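Long-range contacts in UDP-glucose 6-dehydrogenase (Pyrobaculum islandicum, PDB 3VTF), which probably catalyses the NAD+-dependent oxidation of UDP-glucose to UDP-glucuronate, a step of nucleotide-sugar biosynthesis: residues Phe40-His45 against Asp185-Asp190; His36-Ala41 against Gly83-Ala88; Ser23-Gly28 against Ala96-Thr101; Lys143-Pro148 against Asn173-Arg178; Trp137-Val142 against Ser169-Pro174. All blocks are in the same frame, centred on the assembly; numbering follows the deposited sequence.

Contact 1: residues Phe40-His45 against Asp185-Asp190; sequences FALLGH and DFFKPD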
# COMPACT_ATOMS: atom_id res chain seq x y z
N PHE A 40 24.81 19.25 3.89
CA PHE A 40 26.08 18.63 4.19
C PHE A 40 26.99 19.70 4.83
O PHE A 40 27.76 19.37 5.77
CB PHE A 40 26.77 18.06 2.91
CG PHE A 40 26.18 16.74 2.42
CD1 PHE A 40 25.90 15.73 3.30
CD2 PHE A 40 26.03 16.50 1.04
CE1 PHE A 40 25.42 14.48 2.84
CE2 PHE A 40 25.48 15.29 0.61
CZ PHE A 40 25.20 14.29 1.51
N ALA A 41 26.96 20.94 4.29
CA ALA A 41 27.79 21.99 4.90
C ALA A 41 27.40 22.22 6.36
O ALA A 41 28.27 22.36 7.25
CB ALA A 41 27.69 23.31 4.10
N LEU A 42 26.09 22.17 6.65
CA LEU A 42 25.63 22.41 8.02
C LEU A 42 25.90 21.23 8.87
O LEU A 42 26.01 21.39 10.07
CB LEU A 42 24.12 22.77 8.07
CG LEU A 42 23.71 24.13 7.43
CD1 LEU A 42 22.16 24.28 7.48
CD2 LEU A 42 24.48 25.27 8.07
N LEU A 43 26.01 20.02 8.30
CA LEU A 43 26.43 18.86 9.10
C LEU A 43 27.89 18.93 9.48
O LEU A 43 28.32 18.19 10.34
CB LEU A 43 26.21 17.51 8.34
CG LEU A 43 24.76 17.08 8.20
CD1 LEU A 43 24.75 15.72 7.42
CD2 LEU A 43 24.12 16.95 9.58
N GLY A 44 28.69 19.76 8.80
CA GLY A 44 30.10 19.84 9.22
C GLY A 44 31.08 19.48 8.08
O GLY A 44 32.27 19.42 8.32
N HIS A 45 30.60 19.36 6.84
CA HIS A 45 31.46 19.02 5.70
C HIS A 45 31.77 20.22 4.90
O HIS A 45 31.08 21.19 4.94
CB HIS A 45 30.78 17.94 4.81
CG HIS A 45 30.52 16.64 5.55
ND1 HIS A 45 31.51 15.96 6.24
CD2 HIS A 45 29.33 15.95 5.75
CE1 HIS A 45 30.95 14.88 6.85
NE2 HIS A 45 29.61 14.87 6.55
N ASP A 185 13.47 16.56 6.02
CA ASP A 185 13.72 15.17 5.59
C ASP A 185 15.19 14.92 5.41
O ASP A 185 15.62 13.73 5.46
CB ASP A 185 13.03 14.95 4.19
CG ASP A 185 11.50 15.04 4.30
OD1 ASP A 185 11.03 14.79 5.43
OD2 ASP A 185 10.80 15.33 3.31
N PHE A 186 15.96 15.99 5.10
CA PHE A 186 17.42 15.84 5.01
C PHE A 186 18.03 15.50 6.43
O PHE A 186 18.80 14.55 6.61
CB PHE A 186 18.12 17.08 4.40
CG PHE A 186 19.66 16.96 4.42
CD1 PHE A 186 20.32 16.28 3.41
CD2 PHE A 186 20.42 17.39 5.54
CE1 PHE A 186 21.69 16.05 3.44
CE2 PHE A 186 21.80 17.13 5.61
CZ PHE A 186 22.47 16.48 4.55
N PHE A 187 17.68 16.31 7.44
CA PHE A 187 18.26 16.16 8.82
C PHE A 187 17.68 15.05 9.60
O PHE A 187 18.38 14.43 10.36
CB PHE A 187 18.15 17.46 9.60
CG PHE A 187 19.02 18.54 9.03
CD1 PHE A 187 20.41 18.41 9.07
CD2 PHE A 187 18.48 19.69 8.46
CE1 PHE A 187 21.23 19.42 8.55
CE2 PHE A 187 19.27 20.70 7.93
CZ PHE A 187 20.65 20.57 7.97
N LYS A 188 16.43 14.72 9.30
CA LYS A 188 15.77 13.63 10.01
C LYS A 188 15.13 12.65 9.01
O LYS A 188 13.94 12.45 9.06
CB LYS A 188 14.71 14.18 10.99
CG LYS A 188 15.19 15.19 12.04
CD LYS A 188 13.93 15.86 12.67
CE LYS A 188 14.21 16.89 13.77
NZ LYS A 188 15.19 16.37 14.72
N PRO A 189 15.95 11.94 8.21
CA PRO A 189 15.39 10.99 7.23
C PRO A 189 14.81 9.77 7.95
O PRO A 189 15.28 9.41 9.03
CB PRO A 189 16.60 10.57 6.43
CG PRO A 189 17.74 10.66 7.41
CD PRO A 189 17.42 11.98 8.17
N ASP A 190 13.83 9.09 7.36
CA ASP A 190 13.35 7.83 7.95
C ASP A 190 14.42 6.79 7.84
O ASP A 190 14.51 5.93 8.66
CB ASP A 190 12.13 7.41 7.09
CG ASP A 190 10.90 8.29 7.31
OD1 ASP A 190 10.87 9.04 8.33
OD2 ASP A 190 9.97 8.25 6.46
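Phe186 sets the edge of its ring against a face of Phe40, a T-shaped pair with centroids 5.4 Å apart and planes at 84°. Phe186 CE1 stands over the rim of the Phe40 ring, not its centre, while Phe186 CZ meets Phe40 CD1 at 3.7 Å. The Phe187 ring has Phe186 CD2 over the middle of one face, 3.6 Å above the plane, and Leu43 CD2 at its edge, in plane and 3.9 Å from Phe187 CE1. With its CG anti to the backbone N (chi1 175°), Phe186 extends from the end of helix 182-187 toward the end of helix 31-43; no hydrogen bond crosses the contact. This is apolar packing of two helix C-termini within the NAD-binding domain, and helix 31-43 closes there in a Schellman motif: Gly44 takes positive phi, His45 N bonds to Phe40 O and Gly44 N to Ala41 O. Leucines flank the rings. Leu43 splits its methyls, CD1 lying 3.7 Å from Phe186 CE2 and CD2 serving Phe187, while Leu42 CD1 comes to 4.0 Å from Phe187 CZ. His36 packs edge-to-face with Phe186, and helix 72-81 touches Leu42.

Contact 2: residues His36-Ala41 against Gly83-Ala88; sequences HAVGFA and GRLSFA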
# COMPACT_ATOMS: atom_id res chain seq x y z
N HIS A 36 20.94 19.17 -0.42
CA HIS A 36 22.12 18.37 0.06
C HIS A 36 23.35 19.22 0.24
O HIS A 36 24.13 19.02 1.17
CB HIS A 36 22.40 17.23 -0.90
CG HIS A 36 21.43 16.06 -0.69
ND1 HIS A 36 20.13 16.11 -1.08
CD2 HIS A 36 21.59 14.88 -0.00
CE1 HIS A 36 19.50 14.96 -0.67
NE2 HIS A 36 20.41 14.22 -0.03
N ALA A 37 23.55 20.14 -0.69
CA ALA A 37 24.77 20.99 -0.59
C ALA A 37 24.75 21.79 0.70
O ALA A 37 25.75 21.85 1.44
CB ALA A 37 24.85 21.90 -1.81
N VAL A 38 23.63 22.45 0.95
CA VAL A 38 23.46 23.21 2.21
C VAL A 38 23.48 22.35 3.46
O VAL A 38 24.16 22.68 4.48
CB VAL A 38 22.14 24.05 2.13
CG1 VAL A 38 21.76 24.60 3.52
CG2 VAL A 38 22.29 25.16 1.11
N GLY A 39 22.77 21.23 3.41
CA GLY A 39 22.70 20.34 4.56
C GLY A 39 24.06 19.70 4.90
O GLY A 39 24.36 19.54 6.09
N PHE A 40 24.81 19.25 3.89
CA PHE A 40 26.08 18.63 4.19
C PHE A 40 26.99 19.70 4.83
O PHE A 40 27.76 19.37 5.77
CB PHE A 40 26.77 18.06 2.91
CG PHE A 40 26.18 16.74 2.42
CD1 PHE A 40 25.90 15.73 3.30
CD2 PHE A 40 26.03 16.50 1.04
CE1 PHE A 40 25.42 14.48 2.84
CE2 PHE A 40 25.48 15.29 0.61
CZ PHE A 40 25.20 14.29 1.51
N ALA A 41 26.96 20.94 4.29
CA ALA A 41 27.79 21.99 4.90
C ALA A 41 27.40 22.22 6.36
O ALA A 41 28.27 22.36 7.25
CB ALA A 41 27.69 23.31 4.10
N GLY A 83 31.55 29.47 6.09
CA GLY A 83 32.70 29.29 5.25
C GLY A 83 32.82 27.89 4.62
O GLY A 83 33.65 27.69 3.74
N ARG A 84 31.92 26.96 4.98
CA ARG A 84 32.05 25.57 4.46
C ARG A 84 31.41 25.29 3.08
O ARG A 84 31.74 24.27 2.44
CB ARG A 84 31.57 24.53 5.51
CG ARG A 84 32.38 24.54 6.79
CD ARG A 84 32.23 23.27 7.56
NE ARG A 84 30.86 23.23 8.06
CZ ARG A 84 30.48 23.69 9.23
NH1 ARG A 84 31.37 24.15 10.11
NH2 ARG A 84 29.17 23.64 9.53
N LEU A 85 30.56 26.19 2.59
CA LEU A 85 29.91 26.02 1.31
C LEU A 85 30.40 26.99 0.30
O LEU A 85 30.30 28.19 0.53
CB LEU A 85 28.37 26.28 1.46
CG LEU A 85 27.46 26.24 0.23
CD1 LEU A 85 27.64 24.86 -0.52
CD2 LEU A 85 25.98 26.38 0.68
N SER A 86 30.80 26.53 -0.89
CA SER A 86 31.17 27.45 -1.95
C SER A 86 30.66 26.89 -3.25
O SER A 86 30.17 25.74 -3.31
CB SER A 86 32.72 27.61 -2.03
OG SER A 86 33.35 26.33 -2.20
N PHE A 87 30.79 27.67 -4.32
CA PHE A 87 30.38 27.15 -5.62
C PHE A 87 31.47 27.28 -6.67
O PHE A 87 32.20 28.31 -6.68
CB PHE A 87 29.09 27.86 -6.07
CG PHE A 87 27.98 27.69 -5.12
CD1 PHE A 87 27.12 26.57 -5.21
CD2 PHE A 87 27.83 28.56 -4.02
CE1 PHE A 87 26.11 26.39 -4.27
CE2 PHE A 87 26.80 28.38 -3.08
CZ PHE A 87 25.94 27.31 -3.21
N ALA A 88 31.59 26.28 -7.57
CA ALA A 88 32.76 26.26 -8.51
C ALA A 88 32.38 26.96 -9.79
O ALA A 88 31.21 27.17 -10.05
CB ALA A 88 33.26 24.83 -8.82
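Arg84 and Leu85 meet Ala41 and its helix where the first helix of a Rossmann-type fold, residues 31-43, packs on the outermost strand 85-87 of the sheet. The helix follows a glycine-rich turn consistent with a GxGxxG dinucleotide-binding motif, and the axes of the short segments 36-41 and 85-87 run at 145° to each other and approach to 9.2 Å.

The polar part is a single grip. The Arg84 guanidinium approaches side-on, presenting NE and NH2 together to the carbonyl oxygen of Ala41, each nitrogen 2.8 Å from that O. The oxygen lies only 4° out of the guanidinium plane, at its edge. A bend at chi3 (-69°) turns the group's edge toward the carbonyl at the helix end. If an alanine replaced Arg84, both side-chain bonds to Ala41 O would be lost, and the helix end would probably be held less firmly to the start of the strand.

The apolar part belongs to Leu85. Its CB lies 4.0 Å from Ala41 CB, and the branched end then divides between residues a turn earlier in the helix. Leu76 and Ala79 of helix 72-81 touch the same leucine. Of the two methyls, CD1 approaches Ala37 CB at 4.3 Å, whereas CD2 goes to Val38 CG2 at 3.9 Å.

Contact 3: residues Ser23-Gly28 against Ala96-Thr101; sequences SLSVLG and AATDAT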
# COMPACT_ATOMS: atom_id res chain seq x y z
N SER A 23 35.22 16.31 2.16
CA SER A 23 35.16 17.31 1.08
C SER A 23 34.28 16.74 -0.01
O SER A 23 34.62 15.70 -0.60
CB SER A 23 36.56 17.66 0.46
OG SER A 23 37.41 18.00 1.54
N LEU A 24 33.12 17.35 -0.20
CA LEU A 24 32.07 16.79 -1.04
C LEU A 24 31.70 17.81 -2.07
O LEU A 24 31.54 19.03 -1.78
CB LEU A 24 30.80 16.53 -0.19
CG LEU A 24 31.03 15.69 1.06
CD1 LEU A 24 29.74 15.56 1.91
CD2 LEU A 24 31.66 14.29 0.77
N SER A 25 31.44 17.33 -3.25
CA SER A 25 30.86 18.20 -4.28
C SER A 25 29.44 17.75 -4.64
O SER A 25 29.10 16.58 -4.47
CB SER A 25 31.80 18.28 -5.53
OG SER A 25 32.34 17.03 -5.89
N VAL A 26 28.61 18.66 -5.12
CA VAL A 26 27.28 18.32 -5.60
C VAL A 26 27.09 18.92 -6.99
O VAL A 26 27.37 20.14 -7.17
CB VAL A 26 26.20 18.94 -4.68
CG1 VAL A 26 24.82 18.56 -5.20
CG2 VAL A 26 26.42 18.44 -3.24
N LEU A 27 26.69 18.09 -7.97
CA LEU A 27 26.41 18.58 -9.35
C LEU A 27 24.92 18.51 -9.58
O LEU A 27 24.31 17.42 -9.52
CB LEU A 27 27.12 17.70 -10.40
CG LEU A 27 28.64 17.66 -10.23
CD1 LEU A 27 29.18 16.84 -11.42
CD2 LEU A 27 29.20 19.12 -10.28
N GLY A 28 24.31 19.67 -9.85
CA GLY A 28 22.90 19.72 -10.09
C GLY A 28 22.29 20.33 -8.85
O GLY A 28 22.24 19.73 -7.77
N ALA A 96 37.36 18.17 -8.76
CA ALA A 96 38.83 17.99 -8.49
C ALA A 96 39.17 18.50 -7.12
O ALA A 96 40.14 18.04 -6.52
CB ALA A 96 39.69 18.68 -9.56
N ALA A 97 38.32 19.36 -6.56
CA ALA A 97 38.61 19.97 -5.28
C ALA A 97 38.02 19.11 -4.10
O ALA A 97 38.21 19.41 -2.92
CB ALA A 97 38.07 21.44 -5.28
N THR A 98 37.36 17.99 -4.40
CA THR A 98 36.70 17.22 -3.35
C THR A 98 37.07 15.71 -3.42
O THR A 98 37.84 15.33 -4.26
CB THR A 98 35.15 17.42 -3.45
OG1 THR A 98 34.73 17.04 -4.75
CG2 THR A 98 34.73 18.96 -3.27
N ASP A 99 36.49 14.87 -2.56
CA ASP A 99 36.77 13.44 -2.58
C ASP A 99 35.56 12.59 -2.95
O ASP A 99 35.72 11.43 -3.31
CB ASP A 99 37.24 13.01 -1.25
CG ASP A 99 38.66 13.54 -0.97
OD1 ASP A 99 39.47 13.57 -1.91
OD2 ASP A 99 38.90 13.91 0.18
N ALA A 100 34.35 13.17 -2.88
CA ALA A 100 33.17 12.48 -3.42
C ALA A 100 32.22 13.47 -4.05
O ALA A 100 32.14 14.65 -3.60
CB ALA A 100 32.47 11.76 -2.23
N THR A 101 31.55 13.07 -5.14
CA THR A 101 30.66 14.01 -5.87
C THR A 101 29.25 13.36 -5.87
O THR A 101 29.11 12.18 -6.28
CB THR A 101 31.09 14.16 -7.34
OG1 THR A 101 32.38 14.80 -7.33
CG2 THR A 101 30.07 15.04 -8.20
O HOH W 1 36.92 13.99 2.06
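Thr98 meets Ser23, Leu24 and Ser25 with every side-chain heavy atom. CB sits 3.4 Å from Ser23 O. From there CG2 reaches the backbone of Leu24, 3.5 Å from its C atom, and OG1, tucked between its own N and C (chi1 57°), hydrogen-bonds Ser25 OG at 2.6 Å, where either hydroxyl could be the donor. OG1 also bonds the backbone at the end of helix 91-96. A valine at Thr98 would lack that hydroxyl and would probably leave Ser25 OG without this partner, cutting the tie between strand and helix end.

Just before the parallel pairing of Leu24 with Ala100 and Ser25 with Thr101, Asp99 N gives Ser23 O an almost straight bond (2.8 Å, 174°) from above the carbonyl plane; Ala100 N adds a weak one, and Ser25 N reaches Ala100 O at 2.8 Å. A water links Ser23 N to Asp99 OD2, and Asp99 OD1 salt-bridges Lys134.

This pairing joins strands 23-27 and 100-103 at the centre of the Rossmann-type sheet. Strand 46-50 flanks 23-27 on its other edge; helix 91-96 lies over the Ser25 and Thr101 face, and Phe204 of helix 199-208 packs on Leu24 and Ala100.

Contact 4: residues Lys143-Pro148 against Asn173-Arg178; sequences KSTVPP and NPEFLR. With UPG (uridine-5'-diphosphate-glucose), chain B.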
# COMPACT_ATOMS: atom_id res chain seq x y z
N LYS A 143 22.66 10.48 -6.69
CA LYS A 143 21.41 10.81 -5.91
C LYS A 143 20.20 10.85 -6.86
O LYS A 143 19.12 10.61 -6.45
CB LYS A 143 21.55 12.19 -5.29
CG LYS A 143 22.47 12.25 -4.09
CD LYS A 143 21.98 11.36 -2.99
CE LYS A 143 20.87 11.96 -2.19
NZ LYS A 143 20.77 11.07 -0.94
N SER A 144 20.43 11.22 -8.14
CA SER A 144 19.46 11.15 -9.22
C SER A 144 18.68 9.84 -9.17
O SER A 144 19.27 8.83 -8.94
CB SER A 144 20.18 11.32 -10.61
OG SER A 144 20.87 12.59 -10.57
N THR A 145 17.37 9.89 -9.47
CA THR A 145 16.56 8.73 -9.65
C THR A 145 16.84 8.09 -10.99
O THR A 145 16.55 8.70 -12.03
CB THR A 145 15.03 9.12 -9.52
OG1 THR A 145 14.88 9.66 -8.18
CG2 THR A 145 14.18 7.82 -9.65
N VAL A 146 17.48 6.92 -10.95
CA VAL A 146 17.96 6.30 -12.16
C VAL A 146 17.53 4.84 -12.12
O VAL A 146 17.46 4.18 -11.05
CB VAL A 146 19.50 6.35 -12.29
CG1 VAL A 146 20.04 7.74 -12.54
CG2 VAL A 146 20.19 5.74 -10.99
N PRO A 147 17.26 4.27 -13.29
CA PRO A 147 16.87 2.86 -13.30
C PRO A 147 17.99 1.95 -12.74
O PRO A 147 19.17 2.28 -12.83
CB PRO A 147 16.64 2.55 -14.78
CG PRO A 147 16.41 3.93 -15.47
CD PRO A 147 17.18 4.94 -14.59
N PRO A 148 17.63 0.81 -12.16
CA PRO A 148 18.62 -0.08 -11.57
C PRO A 148 19.62 -0.52 -12.58
O PRO A 148 19.21 -0.92 -13.68
CB PRO A 148 17.76 -1.29 -11.11
CG PRO A 148 16.38 -0.63 -10.75
CD PRO A 148 16.22 0.44 -11.82
N ASN A 173 22.91 6.25 -3.77
CA ASN A 173 22.48 6.74 -2.45
C ASN A 173 21.20 7.54 -2.74
O ASN A 173 21.20 8.79 -2.95
CB ASN A 173 23.61 7.63 -1.83
CG ASN A 173 23.20 8.29 -0.51
OD1 ASN A 173 22.39 7.71 0.33
ND2 ASN A 173 23.67 9.48 -0.32
N PRO A 174 20.08 6.81 -2.88
CA PRO A 174 18.91 7.51 -3.35
C PRO A 174 18.42 8.54 -2.35
O PRO A 174 18.83 8.52 -1.15
CB PRO A 174 17.85 6.39 -3.49
CG PRO A 174 18.39 5.21 -2.76
CD PRO A 174 19.90 5.33 -2.84
N GLU A 175 17.60 9.43 -2.86
CA GLU A 175 17.10 10.51 -1.97
C GLU A 175 15.61 10.40 -1.84
O GLU A 175 14.96 9.80 -2.70
CB GLU A 175 17.52 11.86 -2.51
CG GLU A 175 17.07 12.06 -3.94
CD GLU A 175 15.63 12.48 -4.00
OE1 GLU A 175 15.12 13.09 -2.97
OE2 GLU A 175 15.01 12.23 -5.04
N PHE A 176 15.09 10.82 -0.69
CA PHE A 176 13.72 10.61 -0.35
C PHE A 176 13.09 11.89 0.15
O PHE A 176 11.98 11.83 0.74
CB PHE A 176 13.64 9.54 0.75
CG PHE A 176 14.16 8.19 0.31
CD1 PHE A 176 13.45 7.41 -0.62
CD2 PHE A 176 15.39 7.72 0.79
CE1 PHE A 176 13.93 6.15 -1.05
CE2 PHE A 176 15.86 6.46 0.39
CZ PHE A 176 15.14 5.70 -0.56
N LEU A 177 13.73 13.03 -0.16
CA LEU A 177 13.30 14.34 0.26
C LEU A 177 11.91 14.63 -0.35
O LEU A 177 11.74 14.45 -1.54
CB LEU A 177 14.28 15.42 -0.30
CG LEU A 177 15.76 15.26 0.23
CD1 LEU A 177 16.45 16.58 -0.04
CD2 LEU A 177 15.85 14.89 1.73
N ARG A 178 10.99 15.21 0.41
CA ARG A 178 9.78 15.79 -0.22
C ARG A 178 9.90 17.29 -0.34
O ARG A 178 10.35 18.02 0.59
CB ARG A 178 8.49 15.44 0.52
CG ARG A 178 8.49 14.04 1.04
CD ARG A 178 7.24 13.77 1.86
NE ARG A 178 7.27 14.38 3.18
CZ ARG A 178 7.96 13.93 4.22
NH1 ARG A 178 8.73 12.85 4.13
NH2 ARG A 178 7.88 14.60 5.36
N1 UPG B . -0.91 13.49 -3.17
C2 UPG B . -2.25 12.98 -3.27
N3 UPG B . -2.77 12.32 -2.23
C4 UPG B . -1.99 12.07 -1.11
C5 UPG B . -0.63 12.53 -0.98
C6 UPG B . -0.11 13.22 -2.10
O2 UPG B . -2.96 13.18 -4.30
O4 UPG B . -2.51 11.38 -0.17
C1C UPG B . -0.42 14.18 -4.38
C2C UPG B . 0.11 15.56 -4.01
O2C UPG B . -0.91 16.56 -4.07
C3C UPG B . 1.18 15.79 -5.09
C4C UPG B . 1.73 14.40 -5.38
O4C UPG B . 0.78 13.49 -4.78
O3C UPG B . 0.54 16.21 -6.32
C5C UPG B . 3.12 14.13 -4.76
O5C UPG B . 3.10 14.66 -3.43
PA UPG B . 4.49 14.55 -2.48
O1A UPG B . 4.86 13.06 -2.21
O2A UPG B . 4.37 15.60 -1.34
O3A UPG B . 5.50 15.35 -3.45
PB UPG B . 7.08 15.11 -3.84
O1B UPG B . 7.84 16.32 -3.38
O2B UPG B . 6.83 14.92 -5.35
O3B UPG B . 7.71 13.88 -3.03
C1' UPG B . 7.83 12.56 -3.64
C2' UPG B . 8.01 11.57 -2.52
C3' UPG B . 9.42 11.78 -1.92
C4' UPG B . 10.45 11.62 -3.07
C5' UPG B . 10.21 12.80 -4.09
C6' UPG B . 11.10 12.81 -5.35
O2' UPG B . 6.97 12.06 -1.59
O3' UPG B . 9.60 10.79 -0.93
O4' UPG B . 11.76 11.82 -2.49
O5' UPG B . 8.88 12.50 -4.61
O6' UPG B . 11.48 11.45 -5.69
O HOH W 2 17.06 8.82 -5.86
O HOH W 3 16.59 12.49 -6.94
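Lys143 and Glu175 touch beside the glucose end of the UDP-glucose pocket, where two loops leave neighbouring strands of the NAD-binding domain. Residues Glu175-Arg178 line the pocket, and Thr145 is a predicted NAD+ contact. Two backbone carbonyls hold the sugar: O3' of the ligand donates to Phe176 O at 3.1 Å, and O4' to Leu177 O at 2.8 Å.

Behind this wall the Lys143 chain bends at chi2 and chi3 and folds back alongside Asn173. Its CE comes to 3.4 Å from Glu175 CB, and its NZ makes a weak bond to Pro174 O at 3.2 Å. NZ also bonds Asn173 O, whose place in the model is less sure. Glu175 carries CG between the backbone N and the carbonyl carbon (chi1 55°), and a second bend at chi2 brings the carboxylate round to accept from Leu177 N at OE1 (3.1 Å), a bond within the segment that carries the sugar-binding carbonyls. Two waters bridge the loops. One gives a bond to Lys143 O and accepts from Glu175 N at 3.1 Å; another donates to Glu175 OE2 at 2.5 Å and also to Lys143 O.

His36 of helix 31-43 packs on Lys143 and Leu177, Lys228 of helix 221-251 bonds Glu175 O and touches Thr145, and the two loops themselves continue strands 139-142 and 169-172.

Contact 5: residues Trp137-Val142 against Ser169-Pro174; sequences WHLVVV and SVASNP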
# COMPACT_ATOMS: atom_id res chain seq x y z
N TRP A 137 42.02 8.64 -5.90
CA TRP A 137 40.72 7.98 -5.75
C TRP A 137 39.67 9.01 -5.40
O TRP A 137 39.95 10.03 -4.70
CB TRP A 137 40.82 7.02 -4.62
CG TRP A 137 39.51 6.33 -4.29
CD1 TRP A 137 39.03 5.14 -4.84
CD2 TRP A 137 38.51 6.71 -3.26
NE1 TRP A 137 37.84 4.80 -4.29
CE2 TRP A 137 37.46 5.69 -3.33
CE3 TRP A 137 38.34 7.81 -2.38
CZ2 TRP A 137 36.34 5.72 -2.51
CZ3 TRP A 137 37.20 7.83 -1.54
CH2 TRP A 137 36.22 6.79 -1.59
N HIS A 138 38.47 8.75 -5.91
CA HIS A 138 37.30 9.61 -5.69
C HIS A 138 36.07 8.70 -5.61
O HIS A 138 36.06 7.61 -6.18
CB HIS A 138 37.07 10.44 -6.94
CG HIS A 138 36.32 11.75 -6.68
ND1 HIS A 138 35.00 11.91 -7.00
CD2 HIS A 138 36.74 12.97 -6.13
CE1 HIS A 138 34.59 13.15 -6.65
NE2 HIS A 138 35.65 13.79 -6.13
N LEU A 139 35.00 9.18 -4.92
CA LEU A 139 33.75 8.45 -4.90
C LEU A 139 32.68 9.14 -5.72
O LEU A 139 32.41 10.32 -5.55
CB LEU A 139 33.27 8.28 -3.44
CG LEU A 139 31.88 7.64 -3.20
CD1 LEU A 139 31.80 6.19 -3.69
CD2 LEU A 139 31.58 7.68 -1.71
N VAL A 140 32.02 8.40 -6.60
CA VAL A 140 30.96 9.01 -7.42
C VAL A 140 29.61 8.52 -6.82
O VAL A 140 29.35 7.29 -6.75
CB VAL A 140 31.06 8.44 -8.84
CG1 VAL A 140 30.00 9.10 -9.72
CG2 VAL A 140 32.49 8.74 -9.38
N VAL A 141 28.77 9.44 -6.38
CA VAL A 141 27.53 9.00 -5.72
C VAL A 141 26.34 9.48 -6.54
O VAL A 141 26.22 10.71 -6.86
CB VAL A 141 27.45 9.62 -4.27
CG1 VAL A 141 26.15 9.13 -3.50
CG2 VAL A 141 28.72 9.31 -3.44
N VAL A 142 25.44 8.57 -6.87
CA VAL A 142 24.32 8.95 -7.70
C VAL A 142 23.09 9.21 -6.77
O VAL A 142 22.59 8.24 -6.13
CB VAL A 142 23.95 7.81 -8.70
CG1 VAL A 142 22.77 8.27 -9.59
CG2 VAL A 142 25.17 7.35 -9.58
N SER A 169 35.47 4.82 -7.02
CA SER A 169 34.38 3.91 -6.61
C SER A 169 33.06 4.61 -6.84
O SER A 169 33.05 5.82 -7.14
CB SER A 169 34.51 3.55 -5.10
OG SER A 169 35.74 2.88 -4.81
N VAL A 170 31.97 3.83 -6.85
CA VAL A 170 30.64 4.37 -7.23
C VAL A 170 29.71 3.90 -6.09
O VAL A 170 30.00 2.91 -5.36
CB VAL A 170 30.08 3.86 -8.58
CG1 VAL A 170 30.99 4.32 -9.74
CG2 VAL A 170 29.96 2.31 -8.59
N ALA A 171 28.58 4.57 -5.96
CA ALA A 171 27.58 4.16 -5.03
C ALA A 171 26.25 4.79 -5.45
O ALA A 171 26.24 5.96 -5.89
CB ALA A 171 27.90 4.64 -3.59
N SER A 172 25.17 4.08 -5.22
CA SER A 172 23.82 4.65 -5.39
C SER A 172 23.41 5.04 -3.93
O SER A 172 23.60 4.27 -2.99
CB SER A 172 22.91 3.51 -5.89
OG SER A 172 21.54 3.89 -5.71
N ASN A 173 22.91 6.25 -3.77
CA ASN A 173 22.48 6.74 -2.45
C ASN A 173 21.20 7.54 -2.74
O ASN A 173 21.20 8.79 -2.95
CB ASN A 173 23.61 7.63 -1.83
CG ASN A 173 23.20 8.29 -0.51
OD1 ASN A 173 22.39 7.71 0.33
ND2 ASN A 173 23.67 9.48 -0.32
N PRO A 174 20.08 6.81 -2.88
CA PRO A 174 18.91 7.51 -3.35
C PRO A 174 18.42 8.54 -2.35
O PRO A 174 18.83 8.52 -1.15
CB PRO A 174 17.85 6.39 -3.49
CG PRO A 174 18.39 5.21 -2.76
CD PRO A 174 19.90 5.33 -2.84
O HOH W 4 20.83 5.99 -7.03
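Ser169 OG is gripped twice, by Trp137 NE1 across the contact and by Asp198 OD2 beyond it. The indole N-H reaches the hydroxyl at 2.9 Å and 157°, with the oxygen only 8° out of the ring plane, at the edge of the indole. Swung to the far side of its own backbone N, the Trp137 side chain carries the ring across to the first residue of the partner strand.

From there the two segments run as parallel strands with a ladder of backbone bonds. Ser169 N donates to His138 O, Val140 N to Ser169 O at 2.8 Å, Ala171 N to Val140 O and Val142 N to Ala171 O. The last rung, Asn173 N to Val142 O, is nearly straight at 176°, and a water bridges that same carbonyl to Ser172 OG. Among the side chains, Val141 CG1 packs tightly on Asn173 CB at 3.4 Å. Two pairs are looser: Leu139 CD1 lies 4.2 Å from Ala171 CB, and Val140 CB is 4.2 Å from Val170 CG1.

The strands are the two ends of a beta-alpha-beta crossover through helix 151-160, which lies over Val140, Val142, Val170 and Ser172. Helix 199-208 packs on the face of Leu139 and Ala171. Strand 100-103 continues the sheet beside 139-142, and the antiparallel strand 192-196 does so beside 169-172.

Contacts 3 and 5 form the sheet core and share its chemistry, parallel backbone bonds supplemented by hydroxyl groups; they meet directly, since strands 100-103 and 139-142 are neighbours. Contacts 1 and 2 both use helix 31-43. Contact 2 is buried against the outermost strand and mixes leucine packing with an arginine grip, whereas contact 1, partly exposed, is wholly aromatic and aliphatic across its segments. Contact 4 differs most: loops replace strands and helices, water and carbonyls do the bonding, and the substrate lies alongside. It grows out of contact 5 through Asn173 and Pro174, and Arg178 reaches back to contact 1 in a salt bridge with Asp185.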